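Local structure of LS-24 (Lathyrus sativus, 3LP9) at residues A[122-127]-A[184-189]; A[133-138]-A[160-165]; A[194-199]-A[215-220]. The protein probably binds hemin as a monomer and spermine as a dimer, and may act in the response to oxidative stress and in polyamine biosynthesis. One frame throughout, in Å; residues are numbered along the deposited sequence.

Interaction 1: residues A[122-127]-A[184-189]; sequences AAYRST and NEVYFF
Tyr124 faces Val186, with their CA atoms 7.6 Å apart, where 124-127 and 184-188 run in nearly opposite directions, 173° between them; side chains bridge the gap. The Tyr124 ring is the centre of the contact. Its chi1 of 65° places CG between the backbone N and the carbonyl carbon, and the ring stands out toward strand 185-190. Val186 meets it at about a right angle: CG1 lies over one face, 3.7 Å from the ring centroid and displaced toward the rim, a CH-pi contact, while CG2 reaches the CD2-CE2 side of the ring. Phe188 packs at CD1-CE1, on Val186's side of the ring plane, its CZ 3.5 Å from Tyr124 CE1. The two ring planes are nearly perpendicular, at 86°, but the approach is oblique. The phenol hydroxyl passes beyond both partners and is hydrogen-bonded to Tyr162 OH, which fixes the far end of the ring.

The polar part lies at the exposed end of the contact. Thr127 OG1 donates to Asn184 OD1 over 2.7 Å, arriving tilted from the carbonyl plane, and Thr127 CG2 rests against the same oxygen at 3.3 Å. Two loop residues, one shortly after its strand, the other just before, are joined side chain to side chain.

The contact joins the innermost strand of one four-stranded hemopexin sheet to the second strand of the next. Tyr124 is backed by Tyr133 of strand 131-136, Phe188 by Phe165 edge-to-face and by Val197 of strand 193-198, and Val186 is paired through its backbone with Val197.

Interaction 2: residues A[133-138]-A[160-165]; sequences YLFKGD and SGYPCF
Tyr162 drives its phenol end between Tyr133 and Phe135, which are two residues apart on strand 131-136 and both directed at it. Aromatic packing supplies most of the contact. Phe135 and Tyr162 approach from opposite directions, their centroids 5.4 Å apart and planes at 55°, an oblique pair. Phe135 presents its outer end: CZ lies 3.6 Å from Tyr162 CZ, which sits at the edge of the Phe135 ring and in its plane, and CE1 is 3.6 Å from Tyr162 CE2. The Tyr162 side chain reaches across because CG is anti to its own carbonyl carbon (chi1 -60°), which sends the ring away from the turn toward the strand.

Van der Waals contacts of the hydroxyl make up the rest. Tyr162 OH rests 3.3 Å from Tyr133 CD1, an oblique approach to that ring, and 3.4 Å from Phe135 CZ, the hydroxyl's polar partner being Tyr124 OH. Within the turn, Phe165 N bonds to Tyr162 O at 2.8 Å, tying the 3-10 segment 163-165 back to the tyrosine.

The chain leaving the end of helix 158-161, from Tyr162 on, is thereby pinned over one side of its own sheet. Tyr140 of strand 139-144 meets the Tyr162 ring edge-to-face, Ile158 of the helix touches both Phe135 and Phe165, and Arg142 of strand 139-144 lies against Tyr133.

Interaction 3: residues A[194-199]-A[215-220]; sequences YARVKV and VDYWPS
Tyr194, at the start of 194-199, lies against Tyr217 from helix 214-217 in an offset stack, with centroids 4.6 Å apart and planes at 23°. With chi1 at 77°, Tyr194 folds its ring over its own backbone, toward the helix. The overlap is partial: Tyr194 CE1 touches Tyr217 CB at 3.4 Å, the hydroxyl lies 3.2 Å from Tyr217 CD1, and Tyr217 CD2 is over the rim of the Tyr194 face.

Two residues on, Arg196 extends with CG anti to the backbone N and then bends along its chain to present a guanidinium face. Tyr217 OH stands over the centre of that face, 3.5 Å from Arg196 CZ, with the two flat groups inclined at 66°. The charge is paired through Arg196 NE in a salt bridge with Glu185, while Tyr217 OH is hydrogen-bonded to Tyr187 OH. Tyr217 also packs through CD2 over the centre of the Trp218 ring, 3.4 Å above its plane.

Tyr194 would probably lose its stacking partner, Tyr187 OH its hydroxyl mate and the Arg196 guanidinium the oxygen over its face if an alanine replaced Tyr217.

Strand 193-198 and the short helix that follows strand 212-213 belong to one blade of the hemopexin beta-propeller; here the helix packs its aromatic side chain back onto the blade's third strand.

Overall arrangement
Interaction 1 is the hub. It joins two successive four-stranded sheets, the blades that interactions 2 and 3 each pack within. Its Tyr124 OH meets Tyr162 OH of interaction 2 at 2.8 Å, and its Tyr187 OH meets Tyr217 OH of interaction 3 at 2.9 Å, so a hydroxyl pair links it to each neighbour. Interactions 2 and 3 lie farther apart, about 18 Å between centres, yet touch through Phe165 CE1 and Val197 CG2 at 3.6 Å. Interaction 1 is nearest the chain centre, the others farther out. A sodium ion lies about 4 Å from the Tyr124 side chain, and the calcium ion, held by Asn7, Asp65, Asp121 and Asp175, about 9 Å from that of Phe135.

Interaction 1: residues A[122-127]-A[184-189]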
loop_
_atom_site.group_PDB
_atom_site.type_symbol
_atom_site.label_atom_id
_atom_site.label_comp_id
_atom_site.label_asym_id
_atom_site.label_seq_id
_atom_site.Cartn_x
_atom_site.Cartn_y
_atom_site.Cartn_z
ATOM N N ALA A 122 0.706 -8.077 16.497
ATOM C CA ALA A 122 1.281 -7.281 17.537
ATOM C C ALA A 122 2.798 -7.486 17.645
ATOM O O ALA A 122 3.317 -8.475 17.117
ATOM C CB ALA A 122 0.612 -7.675 18.879
ATOM N N ALA A 123 3.472 -6.611 18.418
ATOM C CA ALA A 123 4.924 -6.605 18.539
ATOM C C ALA A 123 5.334 -5.707 19.670
ATOM O O ALA A 123 4.658 -4.746 19.967
ATOM C CB ALA A 123 5.563 -6.096 17.276
ATOM N N TYR A 124 6.501 -5.987 20.258
ATOM C CA TYR A 124 7.079 -5.150 21.295
ATOM C C TYR A 124 8.571 -5.287 21.243
ATOM O O TYR A 124 9.107 -6.302 20.801
ATOM C CB TYR A 124 6.585 -5.511 22.727
ATOM C CG TYR A 124 6.951 -6.872 23.276
ATOM C CD1 TYR A 124 6.106 -7.995 23.092
ATOM C CD2 TYR A 124 8.134 -7.066 24.007
ATOM C CE1 TYR A 124 6.448 -9.282 23.648
ATOM C CE2 TYR A 124 8.467 -8.299 24.523
ATOM C CZ TYR A 124 7.611 -9.421 24.353
ATOM O OH TYR A 124 8.018 -10.644 24.930
ATOM N N ARG A 125 9.223 -4.225 21.725
ATOM C CA ARG A 125 10.676 -4.040 21.789
ATOM C C ARG A 125 11.292 -4.778 22.973
ATOM O O ARG A 125 10.985 -4.508 24.104
ATOM C CB ARG A 125 10.944 -2.529 21.905
ATOM C CG ARG A 125 12.418 -2.119 21.901
ATOM C CD ARG A 125 13.031 -2.640 20.596
ATOM N NE ARG A 125 14.288 -2.023 20.310
ATOM C CZ ARG A 125 15.456 -2.436 20.771
ATOM N NH1 ARG A 125 15.547 -3.464 21.585
ATOM N NH2 ARG A 125 16.538 -1.789 20.398
ATOM N N SER A 126 12.186 -5.715 22.723
ATOM C CA SER A 126 12.891 -6.349 23.844
ATOM C C SER A 126 13.859 -5.335 24.475
ATOM O O SER A 126 14.298 -4.396 23.813
ATOM C CB SER A 126 13.673 -7.552 23.339
ATOM O OG SER A 126 14.586 -8.061 24.329
ATOM N N THR A 127 14.203 -5.526 25.752
ATOM C CA THR A 127 15.142 -4.641 26.435
ATOM C C THR A 127 16.515 -5.071 25.920
ATOM O O THR A 127 17.548 -4.374 26.071
ATOM C CB THR A 127 15.105 -4.824 28.032
ATOM O OG1 THR A 127 15.110 -6.213 28.353
ATOM C CG2 THR A 127 13.899 -4.218 28.630
ATOM N N ASN A 184 11.533 -4.488 31.536
ATOM C CA ASN A 184 11.021 -5.837 31.308
ATOM C C ASN A 184 9.529 -6.080 31.631
ATOM O O ASN A 184 9.117 -7.222 31.935
ATOM C CB ASN A 184 11.910 -6.891 31.971
ATOM C CG ASN A 184 13.193 -7.070 31.242
ATOM O OD1 ASN A 184 13.218 -7.167 30.024
ATOM N ND2 ASN A 184 14.284 -7.148 31.981
ATOM N N GLU A 185 8.725 -5.030 31.523
ATOM C CA GLU A 185 7.306 -5.189 31.675
ATOM C C GLU A 185 6.655 -4.896 30.326
ATOM O O GLU A 185 7.081 -3.991 29.610
ATOM C CB GLU A 185 6.752 -4.283 32.767
ATOM C CG GLU A 185 7.154 -4.716 34.165
ATOM C CD GLU A 185 6.492 -3.905 35.253
ATOM O OE1 GLU A 185 5.324 -3.402 35.073
ATOM O OE2 GLU A 185 7.147 -3.803 36.314
ATOM N N VAL A 186 5.622 -5.666 29.981
ATOM C CA VAL A 186 5.039 -5.617 28.640
ATOM C C VAL A 186 3.549 -5.611 28.800
ATOM O O VAL A 186 3.037 -6.205 29.734
ATOM C CB VAL A 186 5.520 -6.814 27.714
ATOM C CG1 VAL A 186 5.044 -6.590 26.302
ATOM C CG2 VAL A 186 7.029 -6.930 27.754
ATOM N N TYR A 187 2.882 -4.868 27.923
ATOM C CA TYR A 187 1.456 -4.780 27.902
ATOM C C TYR A 187 0.963 -5.461 26.656
ATOM O O TYR A 187 1.479 -5.235 25.572
ATOM C CB TYR A 187 0.966 -3.310 27.932
ATOM C CG TYR A 187 1.145 -2.589 29.222
ATOM C CD1 TYR A 187 0.348 -2.881 30.312
ATOM C CD2 TYR A 187 2.139 -1.601 29.367
ATOM C CE1 TYR A 187 0.526 -2.225 31.535
ATOM C CE2 TYR A 187 2.321 -0.928 30.551
ATOM C CZ TYR A 187 1.530 -1.254 31.638
ATOM O OH TYR A 187 1.734 -0.624 32.812
ATOM N N PHE A 188 -0.056 -6.294 26.812
ATOM C CA PHE A 188 -0.728 -7.035 25.705
ATOM C C PHE A 188 -2.166 -6.644 25.765
ATOM O O PHE A 188 -2.766 -6.614 26.848
ATOM C CB PHE A 188 -0.596 -8.594 25.871
ATOM C CG PHE A 188 0.814 -9.099 25.722
ATOM C CD1 PHE A 188 1.307 -9.492 24.456
ATOM C CD2 PHE A 188 1.678 -9.142 26.822
ATOM C CE1 PHE A 188 2.634 -9.894 24.318
ATOM C CE2 PHE A 188 2.980 -9.567 26.675
ATOM C CZ PHE A 188 3.448 -9.953 25.405
ATOM N N PHE A 189 -2.739 -6.331 24.606
ATOM C CA PHE A 189 -4.165 -5.971 24.552
ATOM C C PHE A 189 -4.900 -6.976 23.671
ATOM O O PHE A 189 -4.330 -7.571 22.730
ATOM C CB PHE A 189 -4.372 -4.558 23.972
ATOM C CG PHE A 189 -3.609 -3.458 24.693
ATOM C CD1 PHE A 189 -3.917 -3.094 26.016
ATOM C CD2 PHE A 189 -2.575 -2.774 24.043
ATOM C CE1 PHE A 189 -3.213 -2.080 26.667
ATOM C CE2 PHE A 189 -1.854 -1.742 24.681
ATOM C CZ PHE A 189 -2.196 -1.392 26.014
#

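Interaction 2: residues A[133-138]-A[160-165]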
loop_
_atom_site.group_PDB
_atom_site.type_symbol
_atom_site.label_atom_id
_atom_site.label_comp_id
_atom_site.label_asym_id
_atom_site.label_seq_id
_atom_site.Cartn_x
_atom_site.Cartn_y
_atom_site.Cartn_z
ATOM N N TYR A 133 9.863 -9.021 19.536
ATOM C CA TYR A 133 8.913 -10.124 19.436
ATOM C C TYR A 133 7.709 -9.707 18.668
ATOM O O TYR A 133 7.100 -8.700 18.961
ATOM C CB TYR A 133 8.489 -10.629 20.819
ATOM C CG TYR A 133 9.683 -11.081 21.650
ATOM C CD1 TYR A 133 10.013 -12.450 21.782
ATOM C CD2 TYR A 133 10.490 -10.137 22.292
ATOM C CE1 TYR A 133 11.111 -12.831 22.531
ATOM C CE2 TYR A 133 11.587 -10.512 23.016
ATOM C CZ TYR A 133 11.891 -11.844 23.135
ATOM O OH TYR A 133 12.983 -12.189 23.901
ATOM N N LEU A 134 7.344 -10.515 17.688
ATOM C CA LEU A 134 6.194 -10.229 16.859
ATOM C C LEU A 134 5.177 -11.394 16.930
ATOM O O LEU A 134 5.570 -12.540 16.974
ATOM C CB LEU A 134 6.669 -9.909 15.394
ATOM C CG LEU A 134 7.743 -8.804 15.270
ATOM C CD1 LEU A 134 9.143 -9.462 15.364
ATOM C CD2 LEU A 134 7.701 -7.950 14.072
ATOM N N PHE A 135 3.874 -11.076 16.847
ATOM C CA PHE A 135 2.795 -12.043 16.988
ATOM C C PHE A 135 1.859 -12.033 15.804
ATOM O O PHE A 135 1.478 -10.975 15.338
ATOM C CB PHE A 135 1.982 -11.772 18.296
ATOM C CG PHE A 135 2.837 -11.851 19.551
ATOM C CD1 PHE A 135 2.913 -13.028 20.297
ATOM C CD2 PHE A 135 3.632 -10.750 19.951
ATOM C CE1 PHE A 135 3.709 -13.100 21.421
ATOM C CE2 PHE A 135 4.483 -10.804 21.084
ATOM C CZ PHE A 135 4.515 -11.977 21.815
ATOM N N LYS A 136 1.483 -13.232 15.337
ATOM C CA LYS A 136 0.496 -13.393 14.263
ATOM C C LYS A 136 -0.326 -14.612 14.629
ATOM O O LYS A 136 0.215 -15.713 14.713
ATOM C CB LYS A 136 1.148 -13.571 12.880
ATOM C CG LYS A 136 0.154 -13.748 11.710
ATOM C CD LYS A 136 -0.964 -12.675 11.739
ATOM C CE LYS A 136 -1.872 -12.801 10.569
ATOM N NZ LYS A 136 -1.251 -12.489 9.241
ATOM N N GLY A 137 -1.625 -14.422 14.859
ATOM C CA GLY A 137 -2.421 -15.492 15.376
ATOM C C GLY A 137 -1.745 -16.002 16.621
ATOM O O GLY A 137 -1.324 -15.209 17.456
ATOM N N ASP A 138 -1.603 -17.334 16.726
ATOM C CA ASP A 138 -1.071 -17.982 17.938
ATOM C C ASP A 138 0.409 -18.283 17.844
ATOM O O ASP A 138 0.975 -18.923 18.704
ATOM C CB ASP A 138 -1.878 -19.237 18.289
ATOM C CG ASP A 138 -1.740 -20.358 17.277
ATOM O OD1 ASP A 138 -1.071 -20.228 16.255
ATOM O OD2 ASP A 138 -2.303 -21.423 17.539
ATOM N N SER A 160 4.235 -22.196 23.907
ATOM C CA SER A 160 5.610 -22.679 24.021
ATOM C C SER A 160 6.558 -21.584 24.586
ATOM O O SER A 160 7.576 -21.884 25.215
ATOM C CB SER A 160 6.116 -23.203 22.666
ATOM O OG SER A 160 6.621 -22.139 21.863
ATOM N N GLY A 161 6.206 -20.312 24.382
ATOM C CA GLY A 161 7.120 -19.225 24.685
ATOM C C GLY A 161 6.642 -18.386 25.835
ATOM O O GLY A 161 7.464 -17.827 26.543
ATOM N N TYR A 162 5.331 -18.321 26.048
ATOM C CA TYR A 162 4.717 -17.520 27.142
ATOM C C TYR A 162 3.804 -18.404 28.019
ATOM O O TYR A 162 2.555 -18.338 27.884
ATOM C CB TYR A 162 3.872 -16.358 26.562
ATOM C CG TYR A 162 4.699 -15.435 25.727
ATOM C CD1 TYR A 162 5.253 -14.264 26.291
ATOM C CD2 TYR A 162 5.048 -15.767 24.413
ATOM C CE1 TYR A 162 6.092 -13.437 25.561
ATOM C CE2 TYR A 162 5.868 -14.942 23.675
ATOM C CZ TYR A 162 6.395 -13.783 24.242
ATOM O OH TYR A 162 7.256 -12.975 23.522
ATOM N N PRO A 163 4.396 -19.199 28.926
ATOM C CA PRO A 163 3.569 -20.084 29.772
ATOM C C PRO A 163 2.502 -19.292 30.575
ATOM O O PRO A 163 1.401 -19.770 30.852
ATOM C CB PRO A 163 4.614 -20.757 30.701
ATOM C CG PRO A 163 5.928 -20.708 29.876
ATOM C CD PRO A 163 5.823 -19.282 29.317
ATOM N N CYS A 164 2.826 -18.053 30.889
ATOM C CA CYS A 164 1.903 -17.226 31.642
ATOM C C CYS A 164 0.599 -16.975 30.862
ATOM O O CYS A 164 -0.410 -16.560 31.455
ATOM C CB CYS A 164 2.589 -15.914 32.026
ATOM S SG CYS A 164 3.233 -14.868 30.655
ATOM N N PHE A 165 0.634 -17.236 29.532
ATOM C CA PHE A 165 -0.529 -17.015 28.645
ATOM C C PHE A 165 -1.404 -18.254 28.473
ATOM O O PHE A 165 -2.490 -18.148 27.930
ATOM C CB PHE A 165 -0.095 -16.487 27.279
ATOM C CG PHE A 165 0.249 -14.995 27.268
ATOM C CD1 PHE A 165 -0.220 -14.149 28.265
ATOM C CD2 PHE A 165 1.003 -14.449 26.219
ATOM C CE1 PHE A 165 0.102 -12.762 28.226
ATOM C CE2 PHE A 165 1.300 -13.100 26.163
ATOM C CZ PHE A 165 0.849 -12.250 27.157
#

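Interaction 3: residues A[194-199]-A[215-220]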
loop_
_atom_site.group_PDB
_atom_site.type_symbol
_atom_site.label_atom_id
_atom_site.label_comp_id
_atom_site.label_asym_id
_atom_site.label_seq_id
_atom_site.Cartn_x
_atom_site.Cartn_y
_atom_site.Cartn_z
ATOM N N TYR A 194 -6.548 -6.432 28.912
ATOM C CA TYR A 194 -5.112 -6.174 28.802
ATOM C C TYR A 194 -4.458 -7.159 29.804
ATOM O O TYR A 194 -5.085 -7.629 30.779
ATOM C CB TYR A 194 -4.765 -4.687 29.146
ATOM C CG TYR A 194 -4.790 -4.416 30.642
ATOM C CD1 TYR A 194 -5.987 -4.129 31.287
ATOM C CD2 TYR A 194 -3.628 -4.532 31.412
ATOM C CE1 TYR A 194 -6.040 -3.981 32.703
ATOM C CE2 TYR A 194 -3.648 -4.368 32.790
ATOM C CZ TYR A 194 -4.830 -4.094 33.439
ATOM O OH TYR A 194 -4.857 -3.954 34.812
ATOM N N ALA A 195 -3.189 -7.442 29.582
ATOM C CA ALA A 195 -2.412 -8.250 30.490
ATOM C C ALA A 195 -1.089 -7.445 30.656
ATOM O O ALA A 195 -0.473 -6.977 29.694
ATOM C CB ALA A 195 -2.194 -9.597 29.893
ATOM N N ARG A 196 -0.744 -7.165 31.899
ATOM C CA ARG A 196 0.522 -6.524 32.221
ATOM C C ARG A 196 1.449 -7.671 32.591
ATOM O O ARG A 196 1.270 -8.308 33.594
ATOM C CB ARG A 196 0.363 -5.562 33.385
ATOM C CG ARG A 196 1.653 -4.904 33.680
ATOM C CD ARG A 196 1.740 -4.686 35.121
ATOM N NE ARG A 196 2.306 -3.392 35.540
ATOM C CZ ARG A 196 1.843 -2.746 36.601
ATOM N NH1 ARG A 196 0.801 -3.253 37.251
ATOM N NH2 ARG A 196 2.385 -1.597 36.982
ATOM N N VAL A 197 2.427 -7.943 31.731
ATOM C CA VAL A 197 3.320 -9.115 31.948
ATOM C C VAL A 197 4.728 -8.706 32.353
ATOM O O VAL A 197 5.219 -7.664 31.936
ATOM C CB VAL A 197 3.352 -9.994 30.646
ATOM C CG1 VAL A 197 4.204 -11.157 30.804
ATOM C CG2 VAL A 197 1.943 -10.467 30.326
ATOM N N LYS A 198 5.399 -9.554 33.128
ATOM C CA LYS A 198 6.826 -9.388 33.477
ATOM C C LYS A 198 7.570 -10.498 32.759
ATOM O O LYS A 198 7.315 -11.688 33.008
ATOM C CB LYS A 198 7.030 -9.505 34.999
ATOM C CG LYS A 198 8.464 -9.974 35.491
ATOM C CD LYS A 198 9.451 -8.851 35.399
ATOM C CE LYS A 198 9.589 -8.243 36.757
ATOM N NZ LYS A 198 10.931 -7.543 36.742
ATOM N N VAL A 199 8.461 -10.120 31.840
ATOM C CA VAL A 199 9.215 -11.085 31.069
ATOM C C VAL A 199 10.685 -11.059 31.487
ATOM O O VAL A 199 11.121 -10.292 32.360
ATOM C CB VAL A 199 9.039 -10.943 29.547
ATOM C CG1 VAL A 199 7.576 -10.676 29.171
ATOM C CG2 VAL A 199 9.886 -9.799 29.015
ATOM N N VAL A 215 -10.035 0.010 30.589
ATOM C CA VAL A 215 -10.621 1.248 31.153
ATOM C C VAL A 215 -10.734 1.244 32.683
ATOM O O VAL A 215 -10.985 2.285 33.274
ATOM C CB VAL A 215 -12.021 1.625 30.446
ATOM C CG1 VAL A 215 -11.820 1.702 28.921
ATOM C CG2 VAL A 215 -13.106 0.624 30.734
ATOM N N ASP A 216 -10.555 0.071 33.306
ATOM C CA ASP A 216 -10.525 -0.084 34.758
ATOM C C ASP A 216 -9.166 0.347 35.221
ATOM O O ASP A 216 -9.022 0.989 36.261
ATOM C CB ASP A 216 -10.731 -1.538 35.143
ATOM C CG ASP A 216 -12.188 -1.947 35.074
ATOM O OD1 ASP A 216 -13.047 -1.049 35.090
ATOM O OD2 ASP A 216 -12.494 -3.171 34.979
ATOM N N TYR A 217 -8.179 -0.007 34.409
ATOM C CA TYR A 217 -6.764 0.250 34.663
ATOM C C TYR A 217 -6.347 1.672 34.285
ATOM O O TYR A 217 -5.544 2.296 34.966
ATOM C CB TYR A 217 -5.897 -0.796 33.912
ATOM C CG TYR A 217 -4.421 -0.724 34.183
ATOM C CD1 TYR A 217 -3.894 -0.991 35.440
ATOM C CD2 TYR A 217 -3.519 -0.469 33.154
ATOM C CE1 TYR A 217 -2.523 -0.956 35.643
ATOM C CE2 TYR A 217 -2.181 -0.439 33.397
ATOM C CZ TYR A 217 -1.701 -0.648 34.624
ATOM O OH TYR A 217 -0.324 -0.575 34.815
ATOM N N TRP A 218 -6.904 2.173 33.188
ATOM C CA TRP A 218 -6.660 3.537 32.739
ATOM C C TRP A 218 -7.958 4.244 32.580
ATOM O O TRP A 218 -8.422 4.365 31.459
ATOM C CB TRP A 218 -5.904 3.554 31.412
ATOM C CG TRP A 218 -4.449 3.167 31.552
ATOM C CD1 TRP A 218 -3.554 3.642 32.464
ATOM C CD2 TRP A 218 -3.735 2.230 30.751
ATOM N NE1 TRP A 218 -2.329 3.041 32.302
ATOM C CE2 TRP A 218 -2.418 2.168 31.244
ATOM C CE3 TRP A 218 -4.089 1.400 29.668
ATOM C CZ2 TRP A 218 -1.439 1.359 30.658
ATOM C CZ3 TRP A 218 -3.113 0.570 29.104
ATOM C CH2 TRP A 218 -1.804 0.570 29.603
ATOM N N PRO A 219 -8.558 4.722 33.698
ATOM C CA PRO A 219 -9.832 5.421 33.636
ATOM C C PRO A 219 -9.922 6.594 32.631
ATOM O O PRO A 219 -11.010 6.901 32.150
ATOM C CB PRO A 219 -10.037 5.879 35.090
ATOM C CG PRO A 219 -9.388 4.844 35.883
ATOM C CD PRO A 219 -8.109 4.626 35.110
ATOM N N SER A 220 -8.803 7.246 32.338
ATOM C CA SER A 220 -8.712 8.289 31.284
ATOM C C SER A 220 -9.173 7.811 29.889
ATOM O O SER A 220 -9.483 8.627 29.002
ATOM C CB SER A 220 -7.267 8.746 31.217
ATOM O OG SER A 220 -6.443 7.702 30.674
#